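Local coordinates for protein alpha-glucosidase YIHQ (Escherichia coli, PDB 5AEG) that hydrolyses sulfoquinovosyl diacylglycerides and simple sulfoquinovosides such as sulfoquinovosyl glycerol, releasing sulfoquinovose for sulfoglycolysis, at residues G44-D49 and S421-H426; L121-E126 and D140-P145; Q269-T274 and W546-D551; A332-Y337 and A384-V389; F530-R535 and L584-P589. All blocks are in the same frame, centred on the assembly; numbering follows the deposited sequence.

Contact 1 (G44-D49 and S421-H426); sequences GIADID and SAEIMH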
# COMPACT_ATOMS: atom_id res chain seq x y z
N GLY A 44 -8.01 26.34 -11.39
CA GLY A 44 -6.94 25.85 -12.27
C GLY A 44 -7.48 24.88 -13.27
O GLY A 44 -8.62 24.40 -13.14
N ILE A 45 -6.62 24.50 -14.24
CA ILE A 45 -6.98 23.43 -15.16
C ILE A 45 -5.92 22.33 -15.07
O ILE A 45 -4.73 22.63 -15.25
CB ILE A 45 -7.07 23.92 -16.62
CG1 ILE A 45 -8.13 25.04 -16.79
CG2 ILE A 45 -7.40 22.72 -17.55
CD1 ILE A 45 -7.81 25.94 -18.00
N ALA A 46 -6.33 21.12 -14.77
CA ALA A 46 -5.37 20.00 -14.69
C ALA A 46 -4.63 19.73 -16.02
O ALA A 46 -5.27 19.64 -17.05
CB ALA A 46 -6.08 18.76 -14.24
N ASP A 47 -3.31 19.63 -15.98
CA ASP A 47 -2.50 19.40 -17.18
C ASP A 47 -1.83 18.05 -17.04
O ASP A 47 -0.83 17.92 -16.34
CB ASP A 47 -1.46 20.49 -17.25
CG ASP A 47 -0.57 20.40 -18.52
OD1 ASP A 47 -0.84 19.52 -19.34
OD2 ASP A 47 0.38 21.20 -18.67
N ILE A 48 -2.44 17.05 -17.62
CA ILE A 48 -2.12 15.65 -17.35
C ILE A 48 -1.53 15.00 -18.57
O ILE A 48 -2.15 15.10 -19.63
CB ILE A 48 -3.36 14.88 -16.99
CG1 ILE A 48 -3.92 15.44 -15.69
CG2 ILE A 48 -3.05 13.39 -16.80
CD1 ILE A 48 -5.29 14.91 -15.31
N ASP A 49 -0.31 14.43 -18.45
CA ASP A 49 0.19 13.52 -19.50
C ASP A 49 0.30 12.16 -18.84
O ASP A 49 1.10 12.03 -17.89
CB ASP A 49 1.54 14.01 -20.01
CG ASP A 49 1.44 15.34 -20.72
OD1 ASP A 49 0.65 15.46 -21.67
OD2 ASP A 49 2.07 16.28 -20.24
N SER A 421 -16.49 12.71 -12.87
CA SER A 421 -15.29 12.91 -13.68
C SER A 421 -14.21 11.80 -13.33
O SER A 421 -14.07 11.43 -12.17
CB SER A 421 -14.64 14.25 -13.39
OG SER A 421 -13.40 14.42 -14.11
N ALA A 422 -13.51 11.32 -14.35
CA ALA A 422 -12.35 10.42 -14.14
C ALA A 422 -11.26 11.11 -13.38
O ALA A 422 -10.47 10.43 -12.72
CB ALA A 422 -11.81 9.89 -15.44
N GLU A 423 -11.19 12.41 -13.47
CA GLU A 423 -10.29 13.14 -12.54
C GLU A 423 -10.54 12.95 -11.07
O GLU A 423 -9.61 13.14 -10.25
CB GLU A 423 -10.16 14.61 -12.91
CG GLU A 423 -9.47 14.77 -14.28
CD GLU A 423 -9.31 16.20 -14.77
OE1 GLU A 423 -9.43 17.16 -14.01
OE2 GLU A 423 -8.97 16.38 -15.94
N ILE A 424 -11.78 12.69 -10.69
CA ILE A 424 -12.17 12.35 -9.36
C ILE A 424 -12.21 10.84 -9.11
O ILE A 424 -11.88 10.35 -8.00
CB ILE A 424 -13.58 12.98 -9.03
CG1 ILE A 424 -13.56 14.54 -9.16
CG2 ILE A 424 -14.13 12.51 -7.67
CD1 ILE A 424 -12.73 15.29 -8.18
N MET A 425 -12.66 10.06 -10.07
CA MET A 425 -12.72 8.60 -9.85
C MET A 425 -11.35 7.88 -9.84
O MET A 425 -11.24 6.80 -9.27
CB MET A 425 -13.61 7.95 -10.91
CG MET A 425 -15.14 8.24 -10.76
SD MET A 425 -15.82 8.00 -9.11
CE MET A 425 -15.42 6.32 -8.85
N HIS A 426 -10.37 8.49 -10.47
CA HIS A 426 -9.04 7.87 -10.66
C HIS A 426 -8.46 7.41 -9.32
O HIS A 426 -8.18 6.22 -9.13
CB HIS A 426 -8.12 8.85 -11.31
CG HIS A 426 -6.70 8.38 -11.36
ND1 HIS A 426 -6.25 7.45 -12.27
CD2 HIS A 426 -5.65 8.67 -10.56
CE1 HIS A 426 -4.96 7.22 -12.04
NE2 HIS A 426 -4.60 7.92 -10.98
O HOH W 1 -8.98 20.29 -14.58
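Glu423, in the first turn of helix 422-444 of the family 31 TIM barrel, reaches out to Ala46 and Ile48 on strand 39-49, a strand of the N-terminal beta domain. The interface is small, at the surface, and away from the active site. The direct touch is van der Waals contact of carboxylate oxygens with methyls: Glu423 OE1 lies 3.7 Å from Ala46 CB, and Glu423 OE2 is 4.0 Å from Ile48 CD1. With CG anti to its own carbonyl carbon (chi1 -65°) and the chain extended beyond, Glu423 bridges a gap of 8.7 Å between Ala46 CA and Glu423 CA. Trp218 also touches Ala46, and Ile57 of the adjoining strand packs on Ile48. The helix start is capped: Ser421, at the N-cap position, accepts from Glu423 N through OG at 3.1 Å, while its carbonyl takes both Ile424 N and Met425 N. Replacing Glu423 by an alanine would probably take away the carboxylate's share of the cover over Ala46 CB and Ile48 CD1, and leave the water on Ala46 N without its acceptor on the helix. That water accepts from Ala46 N at 2.8 Å and donates to Glu423 OE1 at 3.2 Å.

Contact 2 (L121-E126 and D140-P145); sequences LAAQPE and DLRGKP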
# COMPACT_ATOMS: atom_id res chain seq x y z
N LEU A 121 -3.10 24.26 8.21
CA LEU A 121 -3.24 23.78 9.53
C LEU A 121 -2.05 24.21 10.38
O LEU A 121 -0.90 24.16 9.98
CB LEU A 121 -3.37 22.24 9.58
CG LEU A 121 -4.44 21.62 8.69
CD1 LEU A 121 -4.40 20.11 8.88
CD2 LEU A 121 -5.81 22.13 9.02
N ALA A 122 -2.32 24.67 11.60
CA ALA A 122 -1.25 25.11 12.45
C ALA A 122 -0.34 23.83 12.77
O ALA A 122 -0.87 22.74 12.88
CB ALA A 122 -1.80 25.68 13.75
N ALA A 123 0.93 24.04 12.94
CA ALA A 123 1.84 23.03 13.39
C ALA A 123 2.96 23.56 14.22
O ALA A 123 3.21 24.75 14.21
CB ALA A 123 2.45 22.35 12.16
N GLN A 124 3.77 22.65 14.80
CA GLN A 124 5.01 23.03 15.52
C GLN A 124 6.24 22.51 14.81
O GLN A 124 6.19 21.43 14.23
CB GLN A 124 5.05 22.48 16.94
CG GLN A 124 3.86 22.85 17.83
CD GLN A 124 3.71 21.87 19.04
OE1 GLN A 124 4.13 20.62 19.03
NE2 GLN A 124 3.12 22.40 20.10
N PRO A 125 7.34 23.24 14.85
CA PRO A 125 8.52 22.82 14.15
C PRO A 125 9.00 21.41 14.48
O PRO A 125 9.53 20.78 13.61
CB PRO A 125 9.58 23.86 14.55
CG PRO A 125 8.76 25.08 14.79
CD PRO A 125 7.57 24.57 15.49
N GLU A 126 8.83 20.96 15.71
CA GLU A 126 9.28 19.61 16.14
C GLU A 126 8.37 18.42 15.72
O GLU A 126 8.74 17.26 15.88
CB GLU A 126 9.43 19.53 17.66
CG GLU A 126 8.15 19.76 18.40
CD GLU A 126 7.90 21.27 18.79
OE1 GLU A 126 8.46 22.25 18.18
OE2 GLU A 126 7.12 21.46 19.73
N ASP A 140 8.74 9.21 8.12
CA ASP A 140 8.48 10.60 8.59
C ASP A 140 8.40 11.46 7.36
O ASP A 140 9.37 11.59 6.62
CB ASP A 140 9.59 11.08 9.46
CG ASP A 140 9.37 12.49 10.03
OD1 ASP A 140 8.31 13.10 9.93
OD2 ASP A 140 10.32 12.97 10.64
N LEU A 141 7.26 12.12 7.13
CA LEU A 141 7.08 12.96 5.95
C LEU A 141 7.44 14.44 6.14
O LEU A 141 7.45 15.28 5.17
CB LEU A 141 5.59 12.88 5.54
CG LEU A 141 4.98 11.50 5.33
CD1 LEU A 141 3.54 11.54 4.93
CD2 LEU A 141 5.76 10.70 4.36
N ARG A 142 7.76 14.81 7.36
CA ARG A 142 8.11 16.25 7.62
C ARG A 142 9.27 16.79 6.87
O ARG A 142 10.27 16.13 6.72
CB ARG A 142 8.28 16.52 9.15
CG ARG A 142 8.03 18.00 9.49
CD ARG A 142 6.55 18.29 9.62
NE ARG A 142 6.23 19.71 9.69
CZ ARG A 142 6.32 20.43 10.81
NH1 ARG A 142 6.75 19.86 11.94
NH2 ARG A 142 5.96 21.71 10.79
N GLY A 143 9.13 17.99 6.31
CA GLY A 143 10.17 18.55 5.49
C GLY A 143 9.88 18.53 3.99
O GLY A 143 10.55 19.19 3.25
N LYS A 144 8.83 17.83 3.55
CA LYS A 144 8.61 17.66 2.12
C LYS A 144 7.15 17.73 1.78
O LYS A 144 6.27 17.43 2.63
CB LYS A 144 9.07 16.24 1.69
CG LYS A 144 10.54 15.93 1.85
CD LYS A 144 11.35 16.67 0.80
CE LYS A 144 11.79 15.78 -0.36
NZ LYS A 144 12.77 16.49 -1.24
N PRO A 145 6.86 18.01 0.48
CA PRO A 145 5.53 17.91 -0.04
C PRO A 145 5.25 16.58 -0.72
O PRO A 145 6.14 15.97 -1.30
CB PRO A 145 5.47 19.11 -1.03
CG PRO A 145 6.88 19.10 -1.64
CD PRO A 145 7.75 18.73 -0.46
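Arg142 leaves its backbone with CG anti to N (chi1 -155°) and then bends at chi2 (82°), which carries the guanidinium across to the Gln124 and Pro125 carbonyls and the Ala123 methyl. There NH1 of Arg142 donates to Gln124 O at 2.8 Å with an N-H...O angle of 156°; the oxygen lies near the guanidinium plane, at its edge. Pro125 O stands obliquely, 3.4 Å from Arg142 NH1, and Ala123 CB rests 3.8 Å from Arg142 NH2. The same group also serves Asp127 O through NH1 and the carbonyls of Ala209 and Pro210 through NH2, so backbone oxygens from two loops hold its rotation. At the base of the side chain, Arg142 N donates to Asp140 OD1 at 3.1 Å from above the carboxylate plane, and Asp140 is itself tied to His128 and Ile129. The arrangement is an Asx turn running into a type II beta turn, Leu141 to Lys144, whose arginine gathers loop carbonyls at the end of strand 116-122 in the galactose mutarotase-like domain.

Contact 3 (Q269-T274 and W546-D551); sequences QKKLDT and WQFDGD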
# COMPACT_ATOMS: atom_id res chain seq x y z
N GLN A 269 4.50 -28.64 -10.65
CA GLN A 269 4.68 -29.92 -9.97
C GLN A 269 6.09 -30.26 -9.63
O GLN A 269 6.35 -30.62 -8.43
CB GLN A 269 4.06 -31.08 -10.83
CG GLN A 269 3.85 -32.36 -10.05
CD GLN A 269 3.03 -32.29 -8.82
OE1 GLN A 269 1.81 -31.94 -8.80
NE2 GLN A 269 3.65 -32.73 -7.72
N LYS A 270 7.00 -30.10 -10.60
CA LYS A 270 8.42 -30.45 -10.40
C LYS A 270 9.05 -29.56 -9.35
O LYS A 270 9.86 -29.98 -8.54
CB LYS A 270 9.26 -30.32 -11.67
CG LYS A 270 9.10 -31.53 -12.62
CD LYS A 270 10.28 -31.71 -13.61
CE LYS A 270 11.49 -32.49 -13.04
NZ LYS A 270 12.48 -31.66 -12.26
N LYS A 271 8.72 -28.28 -9.44
CA LYS A 271 9.31 -27.31 -8.51
C LYS A 271 8.76 -27.50 -7.11
O LYS A 271 9.55 -27.48 -6.16
CB LYS A 271 9.17 -25.87 -9.00
CG LYS A 271 10.00 -25.58 -10.20
CD LYS A 271 9.87 -24.11 -10.55
CE LYS A 271 10.46 -23.73 -11.90
NZ LYS A 271 11.91 -23.92 -11.86
N LEU A 272 7.47 -27.76 -6.96
CA LEU A 272 6.87 -28.07 -5.68
C LEU A 272 7.58 -29.24 -5.02
O LEU A 272 7.89 -29.23 -3.80
CB LEU A 272 5.36 -28.38 -5.78
CG LEU A 272 4.66 -28.93 -4.54
CD1 LEU A 272 4.66 -27.84 -3.45
CD2 LEU A 272 3.25 -29.44 -4.84
N ASP A 273 7.81 -30.27 -5.82
CA ASP A 273 8.43 -31.47 -5.28
C ASP A 273 9.86 -31.28 -4.88
O ASP A 273 10.23 -31.83 -3.86
CB ASP A 273 8.32 -32.67 -6.26
CG ASP A 273 6.90 -33.21 -6.36
OD1 ASP A 273 6.16 -33.19 -5.38
OD2 ASP A 273 6.51 -33.74 -7.41
N THR A 274 10.66 -30.63 -5.72
CA THR A 274 12.03 -30.32 -5.40
C THR A 274 12.18 -29.57 -4.05
O THR A 274 13.07 -29.88 -3.24
CB THR A 274 12.63 -29.46 -6.51
OG1 THR A 274 12.66 -30.22 -7.72
CG2 THR A 274 14.01 -28.93 -6.17
N TRP A 546 18.11 -14.98 -10.47
CA TRP A 546 18.29 -16.16 -9.59
C TRP A 546 16.97 -16.48 -8.92
O TRP A 546 16.27 -15.56 -8.45
CB TRP A 546 19.37 -15.88 -8.55
CG TRP A 546 19.86 -17.09 -7.90
CD1 TRP A 546 19.43 -17.70 -6.76
CD2 TRP A 546 20.87 -17.94 -8.46
NE1 TRP A 546 20.17 -18.87 -6.52
CE2 TRP A 546 21.06 -19.03 -7.57
CE3 TRP A 546 21.64 -17.85 -9.61
CZ2 TRP A 546 22.01 -20.05 -7.81
CZ3 TRP A 546 22.62 -18.88 -9.86
CH2 TRP A 546 22.75 -19.96 -8.98
N GLN A 547 16.57 -17.75 -8.98
CA GLN A 547 15.33 -18.20 -8.42
C GLN A 547 15.46 -19.09 -7.23
O GLN A 547 16.57 -19.54 -6.90
CB GLN A 547 14.52 -18.92 -9.51
CG GLN A 547 14.35 -18.13 -10.80
CD GLN A 547 13.54 -16.80 -10.68
OE1 GLN A 547 12.88 -16.50 -9.65
NE2 GLN A 547 13.53 -16.04 -11.78
N PHE A 548 14.32 -19.37 -6.59
CA PHE A 548 14.29 -20.14 -5.31
C PHE A 548 14.95 -21.55 -5.39
O PHE A 548 15.32 -22.12 -4.38
CB PHE A 548 12.90 -20.22 -4.74
CG PHE A 548 11.88 -20.90 -5.59
CD1 PHE A 548 11.93 -22.28 -5.80
CD2 PHE A 548 10.80 -20.17 -6.13
CE1 PHE A 548 10.95 -22.93 -6.56
CE2 PHE A 548 9.84 -20.80 -6.90
CZ PHE A 548 9.88 -22.18 -7.09
N ASP A 549 15.05 -22.08 -6.63
CA ASP A 549 15.60 -23.42 -6.87
C ASP A 549 16.89 -23.36 -7.64
O ASP A 549 17.26 -24.33 -8.30
CB ASP A 549 14.55 -24.31 -7.53
CG ASP A 549 14.03 -23.74 -8.87
OD1 ASP A 549 14.34 -22.54 -9.20
OD2 ASP A 549 13.32 -24.51 -9.56
N GLY A 550 17.61 -22.23 -7.57
CA GLY A 550 18.78 -22.03 -8.45
C GLY A 550 19.92 -23.01 -8.15
O GLY A 550 20.70 -23.32 -9.02
N ASP A 551 20.03 -23.45 -6.90
CA ASP A 551 21.09 -24.42 -6.49
C ASP A 551 20.75 -24.94 -5.10
O ASP A 551 19.73 -24.47 -4.43
CB ASP A 551 22.56 -23.85 -6.64
CG ASP A 551 22.92 -22.73 -5.64
OD1 ASP A 551 22.16 -22.44 -4.67
OD2 ASP A 551 24.01 -22.12 -5.82
O HOH W 2 12.12 -21.25 -10.57
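Lys271 and Asp549 form a salt bridge between helix 265-277 and the loop that follows strand 534-536. Lys271 NZ donates to the syn lone pair of Asp549 OD2 at 2.8 Å, and the two side chains cross at about a right angle. The other carboxylate oxygen is served by a water, which donates to Asp549 OD1 at 2.9 Å and accepts from Lys271 NZ at 3.0 Å, so the ammonium reaches one oxygen directly and the second through solvent. A bend at chi4 (-66°) turns NZ back toward the carboxylate, while the aliphatic part of the lysine runs past the phenylalanine, its CD 4.0 Å from Phe548 CZ. A methionine in place of Lys271 would probably leave the Asp549 carboxylate without its counter-charge and the bridging water without one of its partners. Some polar groups pair within their own segment: Gln269 NE2 donates to Asp273 OD2 at 3.0 Å, and Lys270 O accepts from both OG1 and N of Thr274, on opposite faces of its plane. Others look outward, Gln269 OE1 to Trp323 and Arg319, Gln547 OE1 to Arg516 NH1. Gly550 N closes the type I turn on Gln547 O, and Asp551 caps helix 552-567. Within the barrel, Leu272 of helix 265-277 faces strand 282-286 and helix 316-325, Phe548 and Lys271 both touch Ile261 just past strand 257-260, and Trp546 packs on helix 518-528.

Contact 4 (A332-Y337 and A384-V389); sequences AYINPY and AWFKEV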
# COMPACT_ATOMS: atom_id res chain seq x y z
N ALA A 332 -3.95 -17.55 -8.03
CA ALA A 332 -3.98 -17.08 -9.43
C ALA A 332 -3.83 -15.58 -9.54
O ALA A 332 -3.15 -15.01 -8.73
CB ALA A 332 -5.24 -17.63 -10.11
N TYR A 333 -4.37 -14.95 -10.57
CA TYR A 333 -4.13 -13.55 -10.88
C TYR A 333 -5.36 -13.00 -11.60
O TYR A 333 -5.91 -13.69 -12.51
CB TYR A 333 -2.89 -13.42 -11.79
CG TYR A 333 -2.59 -12.04 -12.28
CD1 TYR A 333 -3.32 -11.47 -13.36
CD2 TYR A 333 -1.57 -11.29 -11.75
CE1 TYR A 333 -3.05 -10.17 -13.78
CE2 TYR A 333 -1.30 -9.99 -12.19
CZ TYR A 333 -2.06 -9.43 -13.20
OH TYR A 333 -1.81 -8.20 -13.65
N ILE A 334 -5.69 -11.75 -11.28
CA ILE A 334 -6.73 -11.00 -11.96
C ILE A 334 -6.42 -9.50 -11.86
O ILE A 334 -5.74 -9.04 -10.90
CB ILE A 334 -8.15 -11.36 -11.43
CG1 ILE A 334 -9.20 -10.64 -12.30
CG2 ILE A 334 -8.40 -11.00 -9.98
CD1 ILE A 334 -10.57 -11.23 -12.10
N ASN A 335 -6.86 -8.73 -12.86
CA ASN A 335 -6.79 -7.30 -12.86
C ASN A 335 -8.10 -6.72 -13.46
O ASN A 335 -8.92 -7.53 -13.94
CB ASN A 335 -5.51 -6.81 -13.44
CG ASN A 335 -5.42 -6.84 -14.93
OD1 ASN A 335 -6.35 -6.54 -15.64
ND2 ASN A 335 -4.25 -7.09 -15.41
N PRO A 336 -8.28 -5.40 -13.40
CA PRO A 336 -9.62 -4.89 -13.75
C PRO A 336 -9.69 -4.45 -15.21
O PRO A 336 -10.54 -3.62 -15.55
CB PRO A 336 -9.78 -3.77 -12.75
CG PRO A 336 -8.38 -3.15 -12.73
CD PRO A 336 -7.42 -4.30 -12.89
N TYR A 337 -8.83 -5.04 -16.07
CA TYR A 337 -8.88 -4.88 -17.52
C TYR A 337 -9.17 -6.27 -18.15
O TYR A 337 -9.08 -7.31 -17.48
CB TYR A 337 -7.57 -4.40 -18.10
CG TYR A 337 -6.96 -3.15 -17.45
CD1 TYR A 337 -7.36 -1.86 -17.84
CD2 TYR A 337 -5.91 -3.26 -16.54
CE1 TYR A 337 -6.73 -0.72 -17.29
CE2 TYR A 337 -5.34 -2.17 -15.95
CZ TYR A 337 -5.70 -0.87 -16.35
OH TYR A 337 -5.07 0.26 -15.76
N ALA A 384 -21.21 -6.16 -10.62
CA ALA A 384 -21.82 -7.47 -10.36
C ALA A 384 -21.29 -8.57 -11.23
O ALA A 384 -21.00 -9.69 -10.74
CB ALA A 384 -23.36 -7.42 -10.51
N TRP A 385 -21.18 -8.26 -12.51
CA TRP A 385 -20.69 -9.19 -13.53
C TRP A 385 -19.25 -9.62 -13.24
O TRP A 385 -18.92 -10.76 -13.34
CB TRP A 385 -20.71 -8.52 -14.90
CG TRP A 385 -19.95 -9.21 -16.05
CD1 TRP A 385 -20.28 -10.37 -16.72
CD2 TRP A 385 -18.72 -8.77 -16.63
NE1 TRP A 385 -19.35 -10.65 -17.67
CE2 TRP A 385 -18.38 -9.69 -17.64
CE3 TRP A 385 -17.90 -7.67 -16.43
CZ2 TRP A 385 -17.25 -9.54 -18.41
CZ3 TRP A 385 -16.79 -7.52 -17.19
CH2 TRP A 385 -16.47 -8.45 -18.17
N PHE A 386 -18.39 -8.64 -12.98
CA PHE A 386 -16.98 -8.93 -12.76
C PHE A 386 -16.78 -9.66 -11.44
O PHE A 386 -15.96 -10.56 -11.34
CB PHE A 386 -16.15 -7.64 -12.84
CG PHE A 386 -14.76 -7.86 -13.32
CD1 PHE A 386 -14.52 -8.52 -14.49
CD2 PHE A 386 -13.68 -7.43 -12.58
CE1 PHE A 386 -13.25 -8.66 -14.98
CE2 PHE A 386 -12.39 -7.65 -13.03
CZ PHE A 386 -12.14 -8.24 -14.23
N LYS A 387 -17.54 -9.31 -10.41
CA LYS A 387 -17.56 -10.12 -9.21
C LYS A 387 -17.95 -11.60 -9.50
O LYS A 387 -17.41 -12.52 -8.90
CB LYS A 387 -18.45 -9.44 -8.19
CG LYS A 387 -18.70 -10.26 -6.93
CD LYS A 387 -18.93 -9.36 -5.73
CE LYS A 387 -20.00 -8.26 -5.87
NZ LYS A 387 -21.33 -8.84 -6.07
N GLU A 388 -18.88 -11.85 -10.43
CA GLU A 388 -19.21 -13.24 -10.81
C GLU A 388 -18.13 -13.92 -11.55
O GLU A 388 -17.94 -15.14 -11.40
CB GLU A 388 -20.55 -13.34 -11.65
CG GLU A 388 -21.77 -12.95 -10.82
CD GLU A 388 -22.03 -13.82 -9.58
OE1 GLU A 388 -21.93 -15.06 -9.76
OE2 GLU A 388 -22.33 -13.27 -8.45
N VAL A 389 -17.41 -13.17 -12.35
CA VAL A 389 -16.22 -13.70 -12.97
C VAL A 389 -15.29 -14.25 -11.88
O VAL A 389 -14.79 -15.36 -12.01
CB VAL A 389 -15.48 -12.67 -13.84
CG1 VAL A 389 -14.10 -13.14 -14.23
CG2 VAL A 389 -16.27 -12.37 -15.12
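In the TIM barrel that forms the catalytic domain, the C-terminal end of strand 329-334 meets helix 380-395, one of the helices packed around the barrel, and the Phe386 ring fills the join. The ring comes from the helix with CG anti to its backbone N (chi1 -150°) and points its far end at the strand. Ile334 comes from the opposite direction: its CG1 is anti to the backbone N (chi1 -174°), and CD1 ends 4.0 Å from Phe386 CZ, touching the ring obliquely. Pro336 CA, also oblique, lies 4.0 Å from Phe386 CE2. Ile390 and Met394 of the same helix and Trp433 of helix 422-444 pack on Ile334 as well, in a buried, largely apolar layer. On the other side of the strand lies the active site. Asn335 CB points away from the helix, and its side chain touches Trp304, a substrate-binding residue; ND2 donates to Tyr333 OH, which is hydrogen-bonded to OD2 of the nucleophile Asp405. Asn335 OD1 accepts from Tyr337 N in the carbonyl plane, an Asx turn that shapes the chain as it leaves the strand. The backbone carbonyl of Asn335 faces the helix instead, O meeting the ring edge 3.3 Å from Phe386 CZ.

Contact 5 (F530-R535 and L584-P589); sequences FTPMMR and LPVMRP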
# COMPACT_ATOMS: atom_id res chain seq x y z
N PHE A 530 10.35 -12.68 8.51
CA PHE A 530 9.88 -11.80 9.60
C PHE A 530 8.79 -10.81 9.24
O PHE A 530 8.83 -9.64 9.63
CB PHE A 530 11.12 -11.17 10.27
CG PHE A 530 11.95 -12.23 10.97
CD1 PHE A 530 11.67 -12.58 12.29
CD2 PHE A 530 12.95 -12.89 10.32
CE1 PHE A 530 12.40 -13.53 12.97
CE2 PHE A 530 13.68 -13.88 10.98
CZ PHE A 530 13.43 -14.17 12.33
N THR A 531 7.87 -11.30 8.40
CA THR A 531 6.70 -10.55 7.95
C THR A 531 5.54 -11.54 7.99
O THR A 531 5.75 -12.74 8.21
CB THR A 531 6.85 -9.94 6.52
OG1 THR A 531 6.83 -11.00 5.57
CG2 THR A 531 8.06 -9.14 6.41
N PRO A 532 4.28 -11.07 7.79
CA PRO A 532 3.24 -12.05 7.88
C PRO A 532 2.98 -12.99 6.67
O PRO A 532 2.05 -13.85 6.72
CB PRO A 532 1.96 -11.23 8.18
CG PRO A 532 2.24 -9.90 7.70
CD PRO A 532 3.76 -9.68 7.89
N MET A 533 3.75 -12.87 5.59
CA MET A 533 3.49 -13.74 4.43
C MET A 533 4.79 -13.86 3.64
O MET A 533 5.44 -12.86 3.41
CB MET A 533 2.34 -13.16 3.58
CG MET A 533 2.03 -13.99 2.35
SD MET A 533 0.53 -13.40 1.61
CE MET A 533 0.61 -14.29 0.04
N MET A 534 5.10 -15.07 3.24
CA MET A 534 6.24 -15.39 2.42
C MET A 534 5.77 -15.84 1.02
O MET A 534 5.03 -16.84 0.91
CB MET A 534 7.05 -16.54 3.01
CG MET A 534 7.72 -16.17 4.34
SD MET A 534 8.93 -17.36 4.86
CE MET A 534 10.37 -17.16 3.76
N ARG A 535 6.19 -15.11 -0.02
CA ARG A 535 5.73 -15.41 -1.40
C ARG A 535 6.80 -14.91 -2.34
O ARG A 535 7.27 -13.77 -2.18
CB ARG A 535 4.38 -14.73 -1.72
CG ARG A 535 3.96 -15.00 -3.18
CD ARG A 535 2.76 -14.22 -3.60
NE ARG A 535 2.93 -12.75 -3.38
CZ ARG A 535 3.67 -11.97 -4.16
NH1 ARG A 535 4.38 -12.45 -5.22
NH2 ARG A 535 3.81 -10.66 -3.90
N LEU A 584 -4.13 -2.66 15.44
CA LEU A 584 -2.77 -2.64 15.91
C LEU A 584 -1.95 -3.44 14.83
O LEU A 584 -2.15 -4.64 14.68
CB LEU A 584 -2.64 -3.38 17.21
CG LEU A 584 -1.28 -3.43 17.85
CD1 LEU A 584 -0.60 -2.13 18.11
CD2 LEU A 584 -1.35 -4.23 19.13
N PRO A 585 -1.19 -2.71 14.02
CA PRO A 585 -0.57 -3.44 12.84
C PRO A 585 0.51 -4.49 13.19
O PRO A 585 1.15 -4.44 14.24
CB PRO A 585 0.02 -2.31 12.02
CG PRO A 585 0.48 -1.31 13.10
CD PRO A 585 -0.70 -1.32 14.10
N VAL A 586 0.71 -5.42 12.26
CA VAL A 586 1.65 -6.53 12.50
C VAL A 586 3.09 -6.08 12.46
O VAL A 586 3.87 -6.44 13.31
CB VAL A 586 1.39 -7.71 11.53
CG1 VAL A 586 2.34 -8.85 11.83
CG2 VAL A 586 -0.05 -8.17 11.69
N MET A 587 3.45 -5.21 11.50
CA MET A 587 4.74 -4.63 11.50
C MET A 587 4.57 -3.20 11.98
O MET A 587 3.81 -2.44 11.41
CB MET A 587 5.36 -4.66 10.06
CG MET A 587 5.62 -6.04 9.59
SD MET A 587 5.88 -6.21 7.76
CE MET A 587 7.39 -5.34 7.53
N ARG A 588 5.29 -2.88 13.06
CA ARG A 588 5.05 -1.67 13.80
C ARG A 588 6.22 -0.71 13.85
O ARG A 588 7.40 -1.13 14.09
CB ARG A 588 4.70 -2.09 15.27
CG ARG A 588 3.51 -3.00 15.35
CD ARG A 588 3.20 -3.52 16.76
NE ARG A 588 2.25 -4.61 16.75
CZ ARG A 588 1.84 -5.28 17.83
NH1 ARG A 588 2.28 -4.96 19.05
NH2 ARG A 588 1.01 -6.30 17.72
N PRO A 589 5.95 0.61 13.79
CA PRO A 589 6.93 1.62 14.03
C PRO A 589 7.38 1.48 15.51
O PRO A 589 6.53 1.16 16.33
CB PRO A 589 6.14 2.93 13.82
CG PRO A 589 5.00 2.53 12.94
CD PRO A 589 4.65 1.17 13.37
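Met587, on the short strand 587-588 at the start of the C-terminal beta domain, packs against Thr531 and Pro532 in the loop leading into TIM-barrel strand 534-536. Its CB points toward that loop, and CG, anti to the carbonyl carbon, and the extended step at chi2 (163°) carry the sulfur across. SD then makes the main contacts: 3.9 Å to Thr531 CG2, 4.0 Å to Thr531 CB and 4.1 Å to Pro532 CD. A turn at chi3 (67°) brings the terminal CE to 4.0 Å from Thr531 CG2, the two side chains crossing at a slant. The threonine thus offers its methyl to the methionine, while its OG1 is hydrogen-bonded to Ser528 O. Tyr607 of the neighbouring strand and Ala490 of helix 486-495 close in on Met587, burying it. No hydrogen bond links the two segments, whose touch is apolar, though Phe530 O close by accepts from Tyr607 OH. Beside the thioether, the proline ring has a second partner, Pro532 CG lying 4.3 Å from Val586 CG1.

Overall arrangement
Contacts 4 and 5 are buried and largely apolar, contact 3 is partly buried, and contacts 1 and 2 lie at the surface. Contacts 4 and 5 reach the same parallel barrel sheet, through strands 329-334 and 534-536; contact 4 stays inside the barrel, whereas contact 5 joins it to the C-terminal domain. Contacts 1 and 2 share the N-terminal beta domain, on neighbouring strands 39-49 and 116-122, yet their centres are 27 Å apart. Chemistry follows place: water and a carboxylate at the domain boundary of contact 1, an arginine collecting carbonyls in contact 2, and a salt bridge in contact 3, on the side of the chain's centre opposite contacts 1 and 2.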